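Local coordinates for protein alpha-galactosidase 1 (PDB 3LRK) that hydrolyses terminal, non-reducing alpha-D-galactose residues from alpha-galactosides such as galactose oligosaccharides, galactomannans and galactolipids, at residues D35-T39 with F40-V44; I162-H165 with R166-M170. The protein carries 1 engineered substitution. All blocks are in the same frame, centred on the assembly; numbering follows the deposited sequence.

Contact 1: D35-T39 with F40-V44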
loop_
_atom_site.group_PDB
_atom_site.type_symbol
_atom_site.label_atom_id
_atom_site.label_comp_id
_atom_site.label_asym_id
_atom_site.label_seq_id
_atom_site.Cartn_x
_atom_site.Cartn_y
_atom_site.Cartn_z
ATOM N N ASP A 35 25.233 -4.589 23.987
ATOM C CA ASP A 35 23.910 -4.639 24.602
ATOM C C ASP A 35 23.724 -6.064 25.151
ATOM O O ASP A 35 24.079 -7.041 24.485
ATOM C CB ASP A 35 22.841 -4.279 23.547
ATOM C CG ASP A 35 21.417 -4.239 24.104
ATOM O OD1 ASP A 35 20.970 -5.232 24.735
ATOM O OD2 ASP A 35 20.717 -3.212 23.871
ATOM N N ASN A 36 23.172 -6.169 26.353
ATOM C CA ASN A 36 23.056 -7.451 27.063
ATOM C C ASN A 36 21.942 -8.387 26.587
ATOM O O ASN A 36 21.877 -9.545 27.017
ATOM C CB ASN A 36 22.857 -7.192 28.557
ATOM C CG ASN A 36 21.509 -6.552 28.858
ATOM O OD1 ASN A 36 20.487 -7.237 29.018
ATOM N ND2 ASN A 36 21.498 -5.240 28.929
ATOM N N TRP A 37 21.062 -7.892 25.717
ATOM C CA TRP A 37 19.832 -8.620 25.408
ATOM C C TRP A 37 20.044 -10.015 24.796
ATOM O O TRP A 37 19.585 -11.013 25.371
ATOM C CB TRP A 37 18.860 -7.800 24.542
ATOM C CG TRP A 37 17.563 -8.526 24.423
ATOM C CD1 TRP A 37 17.117 -9.250 23.359
ATOM C CD2 TRP A 37 16.574 -8.663 25.451
ATOM N NE1 TRP A 37 15.886 -9.812 23.648
ATOM C CE2 TRP A 37 15.535 -9.468 24.927
ATOM C CE3 TRP A 37 16.457 -8.168 26.760
ATOM C CZ2 TRP A 37 14.395 -9.794 25.669
ATOM C CZ3 TRP A 37 15.316 -8.489 27.498
ATOM C CH2 TRP A 37 14.307 -9.299 26.950
ATOM N N ASN A 38 20.722 -10.084 23.646
ATOM C CA ASN A 38 20.862 -11.353 22.910
ATOM C C ASN A 38 21.236 -12.533 23.798
ATOM O O ASN A 38 20.774 -13.648 23.570
ATOM C CB ASN A 38 21.857 -11.242 21.751
ATOM C CG ASN A 38 21.303 -10.455 20.561
ATOM O OD1 ASN A 38 20.092 -10.220 20.455
ATOM N ND2 ASN A 38 22.193 -10.045 19.660
ATOM N N THR A 39 22.034 -12.274 24.830
ATOM C CA THR A 39 22.639 -13.352 25.605
ATOM C C THR A 39 22.180 -13.431 27.061
ATOM O O THR A 39 22.377 -14.469 27.708
ATOM C CB THR A 39 24.204 -13.344 25.486
ATOM O OG1 THR A 39 24.741 -12.106 25.980
ATOM C CG2 THR A 39 24.638 -13.529 24.025
ATOM N N PHE A 40 21.548 -12.369 27.569
ATOM C CA PHE A 40 21.074 -12.336 28.967
ATOM C C PHE A 40 19.575 -12.062 29.190
ATOM O O PHE A 40 19.057 -12.288 30.287
ATOM C CB PHE A 40 21.916 -11.368 29.797
ATOM C CG PHE A 40 23.359 -11.767 29.897
ATOM C CD1 PHE A 40 24.290 -11.303 28.965
ATOM C CD2 PHE A 40 23.786 -12.634 30.907
ATOM C CE1 PHE A 40 25.636 -11.686 29.040
ATOM C CE2 PHE A 40 25.126 -13.020 30.996
ATOM C CZ PHE A 40 26.053 -12.546 30.056
ATOM N N ALA A 41 18.889 -11.579 28.153
ATOM C CA ALA A 41 17.467 -11.218 28.245
ATOM C C ALA A 41 17.170 -10.399 29.519
ATOM O O ALA A 41 17.911 -9.460 29.813
ATOM C CB ALA A 41 16.575 -12.461 28.126
ATOM N N CYS A 42 16.119 -10.747 30.269
ATOM C CA CYS A 42 15.741 -10.003 31.486
ATOM C C CYS A 42 16.662 -10.228 32.686
ATOM O O CYS A 42 16.548 -9.530 33.695
ATOM C CB CYS A 42 14.289 -10.299 31.907
ATOM S SG CYS A 42 12.992 -9.536 30.876
ATOM N N ASP A 43 17.565 -11.196 32.572
ATOM C CA ASP A 43 18.473 -11.539 33.664
ATOM C C ASP A 43 19.679 -10.590 33.686
ATOM O O ASP A 43 20.790 -10.955 33.275
ATOM C CB ASP A 43 18.908 -13.005 33.550
ATOM C CG ASP A 43 19.698 -13.479 34.757
ATOM O OD1 ASP A 43 19.410 -13.001 35.882
ATOM O OD2 ASP A 43 20.611 -14.322 34.579
ATOM N N VAL A 44 19.433 -9.370 34.164
ATOM C CA VAL A 44 20.429 -8.305 34.214
ATOM C C VAL A 44 20.708 -7.919 35.664
ATOM O O VAL A 44 19.884 -8.163 36.545
ATOM C CB VAL A 44 19.975 -7.033 33.422
ATOM C CG1 VAL A 44 19.772 -7.345 31.957
ATOM C CG2 VAL A 44 18.697 -6.422 34.008
#
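W37 O receives two amide hydrogens as the short helix runs out: A41 N binds it at 2.9 Å, and F40 N adds a weak bond at 3.2 Å. F40 N also reaches back to N36 O at 2.9 Å, so a single N-H is shared by two successive carbonyls. Ahead of the helix D35 OD1 caps W37 N at 2.8 Å, a role suited to a short carboxylate. The indole folds back over the chain that follows, its CG anti to the backbone N (chi1 -172°). A41 CA then lies over one face of the six-membered ring, 3.6 Å from its centroid and 18° off the normal, a backbone CH-pi contact; the small methyl A41 CB fits near W37 CH2. C42 SG meets the same ring at its edge, 5.3 Å from the centroid, while its disulfide to C74 fixes the loop. T39 OG1 stands above the phenyl plane at its CD1-CE1 side, 3.1 Å from F40 CD1. A41, its phi positive, is second in a type II' beta turn from F40 to D43. D35 ends the first strand of a TIM barrel, and W37 lies beside D72 and D73 of the substrate-binding site.

Contact 2: I162-H165 with R166-M170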
loop_
_atom_site.group_PDB
_atom_site.type_symbol
_atom_site.label_atom_id
_atom_site.label_comp_id
_atom_site.label_asym_id
_atom_site.label_seq_id
_atom_site.Cartn_x
_atom_site.Cartn_y
_atom_site.Cartn_z
ATOM N N ILE A 162 2.525 10.983 12.838
ATOM C CA ILE A 162 2.227 10.502 14.191
ATOM C C ILE A 162 3.435 9.824 14.876
ATOM O O ILE A 162 3.673 10.045 16.061
ATOM C CB ILE A 162 0.953 9.606 14.245
ATOM C CG1 ILE A 162 0.559 9.345 15.703
ATOM C CG2 ILE A 162 1.152 8.295 13.467
ATOM C CD1 ILE A 162 -0.900 8.893 15.887
ATOM N N SER A 163 4.185 9.004 14.138
ATOM C CA SER A 163 5.368 8.343 14.712
ATOM C C SER A 163 6.484 9.357 14.995
ATOM O O SER A 163 7.153 9.301 16.033
ATOM C CB SER A 163 5.867 7.236 13.789
ATOM O OG SER A 163 5.014 6.110 13.874
ATOM N N TYR A 164 6.684 10.286 14.066
ATOM C CA TYR A 164 7.624 11.378 14.273
ATOM C C TYR A 164 7.327 12.179 15.549
ATOM O O TYR A 164 8.231 12.456 16.325
ATOM C CB TYR A 164 7.627 12.310 13.057
ATOM C CG TYR A 164 8.334 13.622 13.287
ATOM C CD1 TYR A 164 9.727 13.727 13.127
ATOM C CD2 TYR A 164 7.618 14.762 13.651
ATOM C CE1 TYR A 164 10.372 14.931 13.319
ATOM C CE2 TYR A 164 8.261 15.980 13.859
ATOM C CZ TYR A 164 9.638 16.055 13.686
ATOM O OH TYR A 164 10.284 17.260 13.884
ATOM N N HIS A 165 6.072 12.567 15.763
ATOM C CA HIS A 165 5.753 13.367 16.949
ATOM C C HIS A 165 5.950 12.590 18.259
ATOM O O HIS A 165 6.413 13.156 19.252
ATOM C CB HIS A 165 4.377 14.014 16.831
ATOM C CG HIS A 165 4.381 15.241 15.961
ATOM N ND1 HIS A 165 5.097 16.376 16.283
ATOM C CD2 HIS A 165 3.791 15.498 14.768
ATOM C CE1 HIS A 165 4.928 17.286 15.339
ATOM N NE2 HIS A 165 4.150 16.774 14.404
ATOM N N ARG A 166 5.671 11.287 18.236
ATOM C CA ARG A 166 5.891 10.422 19.416
ATOM C C ARG A 166 7.387 10.315 19.767
ATOM O O ARG A 166 7.766 10.416 20.947
ATOM C CB ARG A 166 5.279 9.028 19.198
ATOM C CG ARG A 166 5.469 8.020 20.377
ATOM C CD ARG A 166 4.430 6.878 20.351
ATOM N NE ARG A 166 4.372 6.265 19.028
ATOM C CZ ARG A 166 5.161 5.297 18.597
ATOM N NH1 ARG A 166 6.064 4.724 19.410
ATOM N NH2 ARG A 166 5.042 4.882 17.339
ATOM N N TYR A 167 8.221 10.113 18.753
ATOM C CA TYR A 167 9.676 10.051 18.955
ATOM C C TYR A 167 10.312 11.409 19.255
ATOM O O TYR A 167 11.261 11.485 20.060
ATOM C CB TYR A 167 10.370 9.273 17.825
ATOM C CG TYR A 167 10.101 7.808 18.020
ATOM C CD1 TYR A 167 9.163 7.127 17.242
ATOM C CD2 TYR A 167 10.728 7.115 19.067
ATOM C CE1 TYR A 167 8.881 5.774 17.479
ATOM C CE2 TYR A 167 10.457 5.785 19.305
ATOM C CZ TYR A 167 9.544 5.117 18.518
ATOM O OH TYR A 167 9.303 3.797 18.783
ATOM N N LYS A 168 9.760 12.470 18.648
ATOM C CA LYS A 168 10.135 13.844 18.986
ATOM C C LYS A 168 9.837 14.223 20.432
ATOM O O LYS A 168 10.612 14.963 21.044
ATOM C CB LYS A 168 9.489 14.872 18.028
ATOM C CG LYS A 168 9.973 16.311 18.265
ATOM C CD LYS A 168 9.541 17.254 17.161
ATOM C CE LYS A 168 10.121 18.655 17.372
ATOM N NZ LYS A 168 9.399 19.387 18.470
ATOM N N ALA A 169 8.720 13.733 20.981
ATOM C CA ALA A 169 8.394 13.974 22.385
ATOM C C ALA A 169 9.546 13.581 23.322
ATOM O O ALA A 169 9.878 14.344 24.240
ATOM C CB ALA A 169 7.073 13.264 22.792
ATOM N N MET A 170 10.159 12.420 23.096
ATOM C CA MET A 170 11.307 12.013 23.936
ATOM C C MET A 170 12.611 12.750 23.566
ATOM O O MET A 170 13.410 13.069 24.445
ATOM C CB MET A 170 11.516 10.496 23.927
ATOM C CG MET A 170 12.709 10.015 24.779
ATOM S SD MET A 170 12.608 10.527 26.493
ATOM C CE MET A 170 11.593 9.211 27.171
HETATM O O HOH W 1 6.430 4.090 14.959
#
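Y164 and K168, one helical turn apart, run side by side on the helix of a beta-alpha-beta unit in the TIM barrel. K168 CB lies over one face of the tyrosine ring, and farther out K168 CD comes within 3.4 Å of Y164 OH. The lysine, extended through chi3, lays its methylenes along the aromatic group and bends at chi4 (-75°) as its ammonium pairs with D172. Y164 CD2 stands 3.9 Å above the centre of the H165 ring, and the phenol also packs on K154 of a neighbouring subunit. With an alanine here, K168's chain would probably lose the ring face it follows and H165 the edge over its imidazole, leaving both freer to turn. R166 suits its buried place, its guanidinium having N-H groups to spend: bent at chi3 (50°), it bonds Q156 O, N150 OD1 and A116 O. A water links it to S163, three residues earlier, donating to S163 OG at 2.7 Å and accepting a weak bond from R166 NH2 at 2.9 Å; S163 OG also bonds D191. Y167 OH bonds the backbone O of D149, the nucleophile, while Y167 CD1 brings the ring edge within 3.2 Å of S163 O.

Overall arrangement
From the N terminus, the chain leaves strand 32-35 and at once makes contact 1, a short helix and turn that lead toward helix 46-58. Much later, after strand 145-149 has delivered the nucleophile, contact 2 forms within helix 160-177, which returns the chain to strand 182-185. Each closes no more than a local turn, and the two stand in series without nesting or crossing. The centres of contact 1 and contact 2 are about 27 Å apart, and the nearest atoms of contact 1 and contact 2 about 14 Å. Contact 1 belongs to a loop beside the substrate site, tied by a disulfide to C74; contact 2 belongs to the outer helical layer, fastened to the barrel strands and touching neighbouring subunits of the tetramer.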